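Local coordinates for TIR-like domain-containing protein (Prevotella corporis, PDB 7EBD) that belongs to the prokaryotic STING proteins and holds the ligand C2E in a pocket of its STING domain, at residues Glu24-Val27 against Thr28-Thr32; Asp54-Ile57 against Lys58-Ala61; Ala61-Phe64 against Tyr65-Gly69. One frame throughout, in Å; residues are numbered along the deposited sequence.

Interaction 1: residues Glu24-Val27 against Thr28-Thr32; sequences EWIV and TEMPT
The carbonyl oxygen of Glu24 is gripped twice by one residue, Thr28: Thr28 OG1 stands 2.7 Å from Glu24 O, and Thr28 N lies 2.9 Å from that same Glu24 O. The two donors come from opposite faces of the carbonyl plane, the hydroxyl well above it and the amide tilted less. With chi1 at 69°, Thr28 OG1 sits between its own backbone N and carbonyl carbon, turned back to the preceding helical turn. Trp25 O is likewise shared. Glu29 N reaches Trp25 O at 2.9 Å, while Met30 N, five residues on, reaches Trp25 O at 2.8 Å and nearly along the C=O axis. These paired bonds mark the C-terminal end of helix 6-28, where Glu29 leaves helical geometry and 30-32 tightens into a 3-10 turn.

Two methylenes rest on one face of the Trp25 indole. Met30 CB makes a CH-pi contact 3.8 Å from the centroid of the Trp25 six-membered ring, and Glu29 CB does the same 4.0 Å from that of its five-membered ring. The selenium of Met30, a selenomethionine, adds an oblique Met-aromatic approach to the six-membered ring, and Met30 CE turns to Ile26 CG2, 4.0 Å away. At the pyrrole end Glu29 OE1 comes within 3.1 Å of Trp25 CD1, the carboxylate turned 68° from the ring plane. Leu95 of strand 94-99 touches both Trp25 and Met30, so the closing turn packs against the sheet, while Phe150 of helix 149-154 lies against Glu24, Val27 and Thr28. Doubling of donors on two successive carbonyls thus gives polar closure to the helix end, while the indole beneath supplies the apolar surface on which the departing chain settles.

Interaction 2: residues Asp54-Ile57 against Lys58-Ala61; sequences DTDI and KKSA
Asp56 is the N-cap of helix 57-67, and its carboxylate meets the first turn through Lys58 and Lys59. Asp56 OD1 accepts from Lys58 N at 3.1 Å, a weak capping bond because the N-H points only roughly at it (129°). Asp56 CG lies anti to the backbone N (chi1 -159°), beside the carbonyl carbon, which turns the carboxylate toward the start of the helix; the amides there would be expected to favour its negative charge.

The tight part lies on the inner side. Ile57 is buried against Pro50, Met100 and Leu104, and its carbonyl makes the first sound helical bond, with Ala61 N 2.9 Å from Ile57 O. The methyl of Ala61 sits close by, its CB 3.4 Å from Ile57 O, and it too touches Met100. Ser60 N approaches Asp56 O in a long, weak bond, so the turn closes more firmly from Ile57 than from the cap.

Outward the contact loosens. Lys59, extended beyond CG, crosses the Asp56 side chain at about a right angle and passes its methylenes across the carboxylate, Lys59 CG being 3.4 Å from Asp56 OD2. Its ammonium stays beyond salt-bridge range, so charge attraction here is probably modest. Lys58 leaves in another direction, packing on Leu21 of the second subunit. Asp54 belongs to a poorly ordered part of the loop, and the placing of its carboxylate is less certain: as modelled, OD1 takes a weak bond from Asp56 N at the cap, and OD2 takes one from Ser60 in the first turn. That donor is Ser60 OG, 3.0 Å from Asp54 OD2, met on the syn side and 26° out of the carboxylate plane.

Interaction 3: residues Ala61-Phe64 against Tyr65-Gly69; sequences AMLF and YKKQG
A chi1 of 172° carries the Phe64 ring beside its own carbonyl carbon, toward the following turn, and Gln68, whose chi1 of -69° sets CG beside the backbone N, places that CG over one face of it. The methylene stands 3.8 Å from the Phe64 ring centroid, a CH-pi contact displaced somewhat toward the rim. A bend at chi2 then directs the amide, which lies at 33° to the ring plane with Gln68 NE2 3.7 Å from Phe64 CE1. At the edge of the same ring Phe64 CD2 touches Tyr65 CD1 at 3.6 Å.

Helix 57-67 ends in a Schellman motif: Gly69 turns to positive phi, and its N gives a weak bond back to Lys66 O. The last helical bond, Gln68 N to Phe64 O, is also weak. One residue earlier the bonding is regular, Lys67 N lying 2.9 Å from Leu63 O. On that outer flank the Lys67 chain crosses Leu63 obliquely, its CE 3.8 Å from Leu63 CG.

Tyr65 lies toward the inside. Its ring spreads over the carbonyl of Ala61, with Tyr65 CG 3.0 Å from Ala61 O, and the same oxygen accepts Tyr65 N at 2.9 Å. The Ala61 methyl lies over the phenol end of the ring, CB 4.0 Å from Tyr65 CE2, and the phenol OH is hydrogen-bonded to Met100 N, beside the pocket residue Asp99, which the Tyr65 side chain also touches.

Interactions 2 and 3 are the two ends of one element, helix 57-67, and share Ala61: 54-61 begins it with an acidic cap, 61-69 ends it with a glycine turn. Both lean on Met100, but interaction 3 is a surface contact, whereas interaction 2 is partly buried. Interaction 1 lies elsewhere, on helix 6-28, its centre about 30 Å from that of interaction 2 and about 25 Å from that of interaction 3, without touching either. It has more buried residues, and its helix end is closed by shared carbonyls over an indole rather than by a Schellman turn. Aromatic faces carry packing in interactions 1 and 3; in interaction 2 carboxylates do most of the side-chain work.

Interaction 1: residues Glu24-Val27 against Thr28-Thr32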
ATOM      1  N   GLU A  24     -14.742  -2.623  -7.796  1.00 17.91           N
ATOM      2  CA  GLU A  24     -15.652  -1.614  -8.327  1.00 21.87           C
ATOM      3  C   GLU A  24     -15.362  -1.331  -9.794  1.00 31.01           C
ATOM      4  O   GLU A  24     -16.288  -1.166 -10.596  1.00 36.47           O
ATOM      5  CB  GLU A  24     -15.557  -0.331  -7.502  1.00 15.68           C
ATOM      6  CG  GLU A  24     -16.561   0.729  -7.916  1.00 30.01           C
ATOM      7  CD  GLU A  24     -16.473   1.978  -7.067  1.00 62.45           C
ATOM      8  OE1 GLU A  24     -16.799   3.068  -7.584  1.00 75.51           O
ATOM      9  OE2 GLU A  24     -16.076   1.874  -5.887  1.00 72.44           O
ATOM     10  N   TRP A  25     -14.082  -1.277 -10.167  1.00 20.11           N
ATOM     11  CA  TRP A  25     -13.739  -1.068 -11.570  1.00 21.88           C
ATOM     12  C   TRP A  25     -14.198  -2.240 -12.428  1.00 26.51           C
ATOM     13  O   TRP A  25     -14.721  -2.044 -13.532  1.00 27.16           O
ATOM     14  CB  TRP A  25     -12.233  -0.856 -11.719  1.00 18.67           C
ATOM     15  CG  TRP A  25     -11.799  -0.660 -13.139  1.00 27.68           C
ATOM     16  CD1 TRP A  25     -11.660   0.528 -13.795  1.00 34.49           C
ATOM     17  CD2 TRP A  25     -11.451  -1.682 -14.082  1.00 31.08           C
ATOM     18  NE1 TRP A  25     -11.245   0.311 -15.087  1.00 41.66           N
ATOM     19  CE2 TRP A  25     -11.110  -1.037 -15.288  1.00 29.19           C
ATOM     20  CE3 TRP A  25     -11.396  -3.078 -14.025  1.00 37.24           C
ATOM     21  CZ2 TRP A  25     -10.715  -1.741 -16.424  1.00 36.36           C
ATOM     22  CZ3 TRP A  25     -11.001  -3.774 -15.152  1.00 34.98           C
ATOM     23  CH2 TRP A  25     -10.668  -3.105 -16.337  1.00 40.74           C
ATOM     24  N   ILE A  26     -14.005  -3.467 -11.939  1.00 16.24           N
ATOM     25  CA  ILE A  26     -14.424  -4.644 -12.695  1.00 18.79           C
ATOM     26  C   ILE A  26     -15.928  -4.624 -12.924  1.00 26.97           C
ATOM     27  O   ILE A  26     -16.410  -4.938 -14.020  1.00 23.25           O
ATOM     28  CB  ILE A  26     -13.977  -5.930 -11.972  1.00 16.07           C
ATOM     29  CG1 ILE A  26     -12.460  -6.097 -12.059  1.00 26.68           C
ATOM     30  CG2 ILE A  26     -14.684  -7.148 -12.551  1.00 22.09           C
ATOM     31  CD1 ILE A  26     -11.936  -7.300 -11.300  1.00 16.05           C
ATOM     32  N   VAL A  27     -16.695  -4.242 -11.903  1.00 27.68           N
ATOM     33  CA  VAL A  27     -18.149  -4.327 -12.008  1.00 31.54           C
ATOM     34  C   VAL A  27     -18.715  -3.170 -12.826  1.00 30.85           C
ATOM     35  O   VAL A  27     -19.564  -3.372 -13.703  1.00 45.45           O
ATOM     36  CB  VAL A  27     -18.785  -4.397 -10.608  1.00 28.24           C
ATOM     37  CG1 VAL A  27     -20.295  -4.276 -10.711  1.00 30.10           C
ATOM     38  CG2 VAL A  27     -18.406  -5.702  -9.925  1.00 16.19           C
ATOM     39  N   THR A  28     -18.258  -1.941 -12.568  1.00 30.58           N
ATOM     40  CA  THR A  28     -18.932  -0.760 -13.093  1.00 33.96           C
ATOM     41  C   THR A  28     -18.219  -0.079 -14.255  1.00 35.69           C
ATOM     42  O   THR A  28     -18.843   0.739 -14.936  1.00 47.71           O
ATOM     43  CB  THR A  28     -19.144   0.276 -11.977  1.00 34.26           C
ATOM     44  OG1 THR A  28     -17.882   0.832 -11.585  1.00 24.45           O
ATOM     45  CG2 THR A  28     -19.798  -0.374 -10.766  1.00 33.14           C
ATOM     46  N   GLU A  29     -16.949  -0.386 -14.504  1.00 40.30           N
ATOM     47  CA  GLU A  29     -16.185   0.316 -15.528  1.00 34.51           C
ATOM     48  C   GLU A  29     -15.612  -0.588 -16.606  1.00 38.11           C
ATOM     49  O   GLU A  29     -15.531  -0.165 -17.762  1.00 37.12           O
ATOM     50  CB  GLU A  29     -15.032   1.108 -14.891  1.00 36.63           C
ATOM     51  CG  GLU A  29     -15.479   2.313 -14.085  1.00 47.13           C
ATOM     52  CD  GLU A  29     -14.315   3.061 -13.460  1.00 69.84           C
ATOM     53  OE1 GLU A  29     -13.681   2.517 -12.531  1.00 75.93           O
ATOM     54  OE2 GLU A  29     -14.027   4.192 -13.908  1.00 77.76           O
HETATM   55  N   MSE A  30     -15.217  -1.810 -16.267  1.00 43.80           N
HETATM   56  CA  MSE A  30     -14.623  -2.727 -17.237  1.00 42.87           C
HETATM   57  C   MSE A  30     -15.497  -3.052 -18.465  1.00 48.67           C
HETATM   58  O   MSE A  30     -14.979  -3.064 -19.582  1.00 48.59           O
HETATM   59  CB  MSE A  30     -14.222  -4.029 -16.541  1.00 36.77           C
HETATM   60  CG  MSE A  30     -13.494  -4.999 -17.447  1.00 40.77           C
HETATM   61 SE   MSE A  30     -13.465  -6.788 -16.702  1.00 54.00          SE
HETATM   62  CE  MSE A  30     -15.387  -7.055 -16.509  1.00 50.55           C
ATOM     63  N   PRO A  31     -16.799  -3.323 -18.282  1.00 43.87           N
ATOM     64  CA  PRO A  31     -17.651  -3.605 -19.453  1.00 40.22           C
ATOM     65  C   PRO A  31     -17.718  -2.467 -20.456  1.00 42.11           C
ATOM     66  O   PRO A  31     -18.162  -2.692 -21.591  1.00 49.65           O
ATOM     67  CB  PRO A  31     -19.029  -3.873 -18.833  1.00 35.23           C
ATOM     68  CG  PRO A  31     -18.733  -4.322 -17.459  1.00 40.56           C
ATOM     69  CD  PRO A  31     -17.554  -3.511 -17.028  1.00 39.09           C
ATOM     70  N   THR A  32     -17.290  -1.261 -20.085  1.00 38.31           N
ATOM     71  CA  THR A  32     -17.299  -0.118 -20.986  1.00 38.68           C
ATOM     72  C   THR A  32     -15.894   0.370 -21.314  1.00 47.61           C
ATOM     73  O   THR A  32     -15.745   1.439 -21.914  1.00 44.53           O
ATOM     74  CB  THR A  32     -18.119   1.028 -20.384  1.00 42.92           C
ATOM     75  OG1 THR A  32     -17.422   1.578 -19.260  1.00 50.61           O
ATOM     76  CG2 THR A  32     -19.466   0.514 -19.907  1.00 46.51           C
TER

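Interaction 2: residues Asp54-Ile57 against Lys58-Ala61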
ATOM      1  N   ASP A  54       8.614 -14.821   2.687  1.00 81.56           N
ATOM      2  CA  ASP A  54      10.046 -14.804   2.461  1.00 77.30           C
ATOM      3  C   ASP A  54      10.576 -13.374   2.550  1.00 86.49           C
ATOM      4  O   ASP A  54       9.840 -12.423   2.830  1.00 86.61           O
ATOM      5  CB  ASP A  54      10.378 -15.449   1.117  1.00 75.56           C
ATOM      6  CG  ASP A  54       9.464 -14.980   0.005  1.00 83.92           C
ATOM      7  OD1 ASP A  54       9.547 -13.792  -0.371  1.00 92.63           O
ATOM      8  OD2 ASP A  54       8.663 -15.799  -0.492  1.00 88.03           O
ATOM      9  N   THR A  55      11.880 -13.224   2.308  1.00 95.35           N
ATOM     10  CA  THR A  55      12.532 -11.932   2.499  1.00 96.77           C
ATOM     11  C   THR A  55      11.969 -10.865   1.566  1.00 90.67           C
ATOM     12  O   THR A  55      11.857  -9.695   1.950  1.00 96.00           O
ATOM     13  CB  THR A  55      14.041 -12.073   2.294  1.00 92.28           C
ATOM     14  OG1 THR A  55      14.301 -12.587   0.982  1.00 89.22           O
ATOM     15  CG2 THR A  55      14.628 -13.022   3.328  1.00 91.58           C
ATOM     16  N   ASP A  56      11.610 -11.241   0.340  1.00 67.42           N
ATOM     17  CA  ASP A  56      11.185 -10.273  -0.672  1.00 51.81           C
ATOM     18  C   ASP A  56       9.905 -10.764  -1.341  1.00 35.54           C
ATOM     19  O   ASP A  56       9.944 -11.661  -2.187  1.00 42.83           O
ATOM     20  CB  ASP A  56      12.289 -10.045  -1.699  1.00 49.12           C
ATOM     21  CG  ASP A  56      12.135  -8.731  -2.437  1.00 48.68           C
ATOM     22  OD1 ASP A  56      11.007  -8.193  -2.475  1.00 47.28           O
ATOM     23  OD2 ASP A  56      13.145  -8.231  -2.975  1.00 43.10           O
ATOM     24  N   ILE A  57       8.774 -10.155  -0.978  1.00 36.88           N
ATOM     25  CA  ILE A  57       7.501 -10.542  -1.575  1.00 28.34           C
ATOM     26  C   ILE A  57       7.388 -10.010  -2.998  1.00 33.63           C
ATOM     27  O   ILE A  57       6.692 -10.599  -3.834  1.00 22.84           O
ATOM     28  CB  ILE A  57       6.334 -10.067  -0.688  1.00 25.24           C
ATOM     29  CG1 ILE A  57       6.412 -10.744   0.681  1.00 35.71           C
ATOM     30  CG2 ILE A  57       4.989 -10.359  -1.337  1.00 20.36           C
ATOM     31  CD1 ILE A  57       5.253 -10.422   1.579  1.00 34.78           C
ATOM     32  N   LYS A  58       8.081  -8.913  -3.309  1.00 35.31           N
ATOM     33  CA  LYS A  58       8.051  -8.388  -4.670  1.00 36.05           C
ATOM     34  C   LYS A  58       8.651  -9.380  -5.660  1.00 31.05           C
ATOM     35  O   LYS A  58       8.152  -9.529  -6.781  1.00 37.41           O
ATOM     36  CB  LYS A  58       8.787  -7.050  -4.732  1.00 39.46           C
ATOM     37  CG  LYS A  58       7.986  -5.880  -4.189  1.00 51.00           C
ATOM     38  CD  LYS A  58       8.773  -4.581  -4.265  1.00 65.42           C
ATOM     39  CE  LYS A  58       9.955  -4.593  -3.304  1.00 79.59           C
ATOM     40  NZ  LYS A  58      10.612  -3.257  -3.211  1.00 85.68           N
ATOM     41  N   LYS A  59       9.712 -10.083  -5.256  1.00 37.08           N
ATOM     42  CA  LYS A  59      10.319 -11.072  -6.141  1.00 28.75           C
ATOM     43  C   LYS A  59       9.395 -12.265  -6.351  1.00 20.87           C
ATOM     44  O   LYS A  59       9.263 -12.763  -7.476  1.00 22.39           O
ATOM     45  CB  LYS A  59      11.669 -11.519  -5.582  1.00 31.85           C
ATOM     46  CG  LYS A  59      12.708 -10.410  -5.535  1.00 38.93           C
ATOM     47  CD  LYS A  59      14.036 -10.904  -4.979  1.00 44.08           C
ATOM     48  CE  LYS A  59      15.166  -9.948  -5.330  1.00 46.77           C
ATOM     49  NZ  LYS A  59      16.420 -10.262  -4.591  1.00 38.74           N
ATOM     50  N   SER A  60       8.751 -12.740  -5.281  1.00 21.10           N
ATOM     51  CA  SER A  60       7.778 -13.817  -5.431  1.00 33.40           C
ATOM     52  C   SER A  60       6.631 -13.390  -6.334  1.00 29.69           C
ATOM     53  O   SER A  60       6.146 -14.178  -7.154  1.00 28.23           O
ATOM     54  CB  SER A  60       7.256 -14.249  -4.061  1.00 33.54           C
ATOM     55  OG  SER A  60       8.319 -14.643  -3.212  1.00 46.19           O
ATOM     56  N   ALA A  61       6.198 -12.133  -6.216  1.00 30.60           N
ATOM     57  CA  ALA A  61       5.118 -11.638  -7.061  1.00 28.91           C
ATOM     58  C   ALA A  61       5.540 -11.585  -8.523  1.00 39.97           C
ATOM     59  O   ALA A  61       4.786 -12.006  -9.405  1.00 37.44           O
ATOM     60  CB  ALA A  61       4.664 -10.260  -6.582  1.00 18.51           C
TER

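Interaction 3: residues Ala61-Phe64 against Tyr65-Gly69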
ATOM      1  N   ALA A  61       6.198 -12.133  -6.216  1.00 30.60           N
ATOM      2  CA  ALA A  61       5.118 -11.638  -7.061  1.00 28.91           C
ATOM      3  C   ALA A  61       5.540 -11.585  -8.523  1.00 39.97           C
ATOM      4  O   ALA A  61       4.786 -12.006  -9.405  1.00 37.44           O
ATOM      5  CB  ALA A  61       4.664 -10.260  -6.582  1.00 18.51           C
HETATM    6  N   MSE A  62       6.739 -11.078  -8.798  1.00 43.27           N
HETATM    7  CA  MSE A  62       7.252 -11.020 -10.166  1.00 40.87           C
HETATM    8  C   MSE A  62       7.373 -12.415 -10.774  1.00 37.16           C
HETATM    9  O   MSE A  62       6.985 -12.643 -11.924  1.00 39.63           O
HETATM   10  CB  MSE A  62       8.607 -10.311 -10.207  1.00 53.24           C
HETATM   11  CG  MSE A  62       8.513  -8.794 -10.165  1.00 80.48           C
HETATM   12 SE   MSE A  62      10.245  -7.897 -10.254  1.00102.00          SE
HETATM   13  CE  MSE A  62      10.909  -8.322  -8.472  1.00 99.34           C
ATOM     14  N   LEU A  63       7.906 -13.350  -9.985  1.00 43.17           N
ATOM     15  CA  LEU A  63       8.056 -14.720 -10.462  1.00 41.40           C
ATOM     16  C   LEU A  63       6.701 -15.356 -10.748  1.00 34.36           C
ATOM     17  O   LEU A  63       6.525 -16.023 -11.774  1.00 38.36           O
ATOM     18  CB  LEU A  63       8.834 -15.547  -9.439  1.00 42.97           C
ATOM     19  CG  LEU A  63       9.435 -16.864  -9.929  1.00 35.78           C
ATOM     20  CD1 LEU A  63      10.414 -16.623 -11.069  1.00 27.49           C
ATOM     21  CD2 LEU A  63      10.111 -17.596  -8.780  1.00 33.39           C
ATOM     22  N   PHE A  64       5.728 -15.153  -9.856  1.00 30.54           N
ATOM     23  CA  PHE A  64       4.397 -15.710 -10.072  1.00 31.12           C
ATOM     24  C   PHE A  64       3.733 -15.094 -11.296  1.00 37.86           C
ATOM     25  O   PHE A  64       3.069 -15.794 -12.069  1.00 33.66           O
ATOM     26  CB  PHE A  64       3.534 -15.499  -8.828  1.00 28.02           C
ATOM     27  CG  PHE A  64       2.091 -15.870  -9.017  1.00 33.51           C
ATOM     28  CD1 PHE A  64       1.691 -17.195  -8.978  1.00 41.85           C
ATOM     29  CD2 PHE A  64       1.130 -14.892  -9.221  1.00 31.52           C
ATOM     30  CE1 PHE A  64       0.362 -17.540  -9.146  1.00 35.37           C
ATOM     31  CE2 PHE A  64      -0.200 -15.231  -9.390  1.00 34.71           C
ATOM     32  CZ  PHE A  64      -0.583 -16.556  -9.351  1.00 29.55           C
ATOM     33  N   TYR A  65       3.899 -13.784 -11.490  1.00 40.88           N
ATOM     34  CA  TYR A  65       3.298 -13.127 -12.647  1.00 42.68           C
ATOM     35  C   TYR A  65       3.917 -13.620 -13.946  1.00 45.77           C
ATOM     36  O   TYR A  65       3.208 -13.817 -14.942  1.00 40.02           O
ATOM     37  CB  TYR A  65       3.438 -11.608 -12.535  1.00 34.13           C
ATOM     38  CG  TYR A  65       2.767 -10.999 -11.322  1.00 30.74           C
ATOM     39  CD1 TYR A  65       1.743 -11.665 -10.659  1.00 23.75           C
ATOM     40  CD2 TYR A  65       3.152  -9.752 -10.846  1.00 25.21           C
ATOM     41  CE1 TYR A  65       1.128 -11.109  -9.554  1.00 24.83           C
ATOM     42  CE2 TYR A  65       2.543  -9.188  -9.743  1.00 24.99           C
ATOM     43  CZ  TYR A  65       1.532  -9.870  -9.100  1.00 29.97           C
ATOM     44  OH  TYR A  65       0.923  -9.309  -8.002  1.00 21.47           O
ATOM     45  N   LYS A  66       5.237 -13.829 -13.963  1.00 52.04           N
ATOM     46  CA  LYS A  66       5.871 -14.297 -15.193  1.00 55.90           C
ATOM     47  C   LYS A  66       5.529 -15.759 -15.464  1.00 55.46           C
ATOM     48  O   LYS A  66       5.346 -16.154 -16.620  1.00 66.62           O
ATOM     49  CB  LYS A  66       7.386 -14.087 -15.115  1.00 59.09           C
ATOM     50  CG  LYS A  66       8.153 -14.398 -16.405  1.00 71.63           C
ATOM     51  CD  LYS A  66       8.610 -15.846 -16.499  1.00 81.37           C
ATOM     52  CE  LYS A  66       9.819 -16.104 -15.619  1.00 90.51           C
ATOM     53  NZ  LYS A  66       9.868 -17.513 -15.141  1.00 93.49           N
ATOM     54  N   LYS A  67       5.422 -16.575 -14.411  1.00 50.74           N
ATOM     55  CA  LYS A  67       5.089 -17.983 -14.598  1.00 58.39           C
ATOM     56  C   LYS A  67       3.634 -18.193 -14.998  1.00 64.03           C
ATOM     57  O   LYS A  67       3.291 -19.275 -15.487  1.00 64.31           O
ATOM     58  CB  LYS A  67       5.397 -18.780 -13.331  1.00 60.04           C
ATOM     59  CG  LYS A  67       6.880 -18.913 -13.016  1.00 59.62           C
ATOM     60  CD  LYS A  67       7.103 -19.842 -11.834  1.00 52.10           C
ATOM     61  CE  LYS A  67       8.577 -20.135 -11.623  1.00 49.80           C
ATOM     62  NZ  LYS A  67       8.793 -21.083 -10.494  1.00 60.55           N
ATOM     63  N   GLN A  68       2.774 -17.196 -14.805  1.00 56.90           N
ATOM     64  CA  GLN A  68       1.368 -17.303 -15.167  1.00 41.43           C
ATOM     65  C   GLN A  68       1.057 -16.697 -16.528  1.00 41.75           C
ATOM     66  O   GLN A  68      -0.088 -16.783 -16.982  1.00 40.94           O
ATOM     67  CB  GLN A  68       0.494 -16.640 -14.097  1.00 46.52           C
ATOM     68  CG  GLN A  68       0.463 -17.373 -12.765  1.00 54.78           C
ATOM     69  CD  GLN A  68      -0.172 -18.745 -12.857  1.00 51.78           C
ATOM     70  OE1 GLN A  68      -1.135 -18.949 -13.596  1.00 59.67           O
ATOM     71  NE2 GLN A  68       0.365 -19.698 -12.102  1.00 47.11           N
ATOM     72  N   GLY A  69       2.041 -16.089 -17.188  1.00 35.68           N
ATOM     73  CA  GLY A  69       1.824 -15.478 -18.485  1.00 42.19           C
ATOM     74  C   GLY A  69       0.918 -14.265 -18.440  1.00 43.50           C
ATOM     75  O   GLY A  69       0.017 -14.122 -19.272  1.00 49.57           O
TER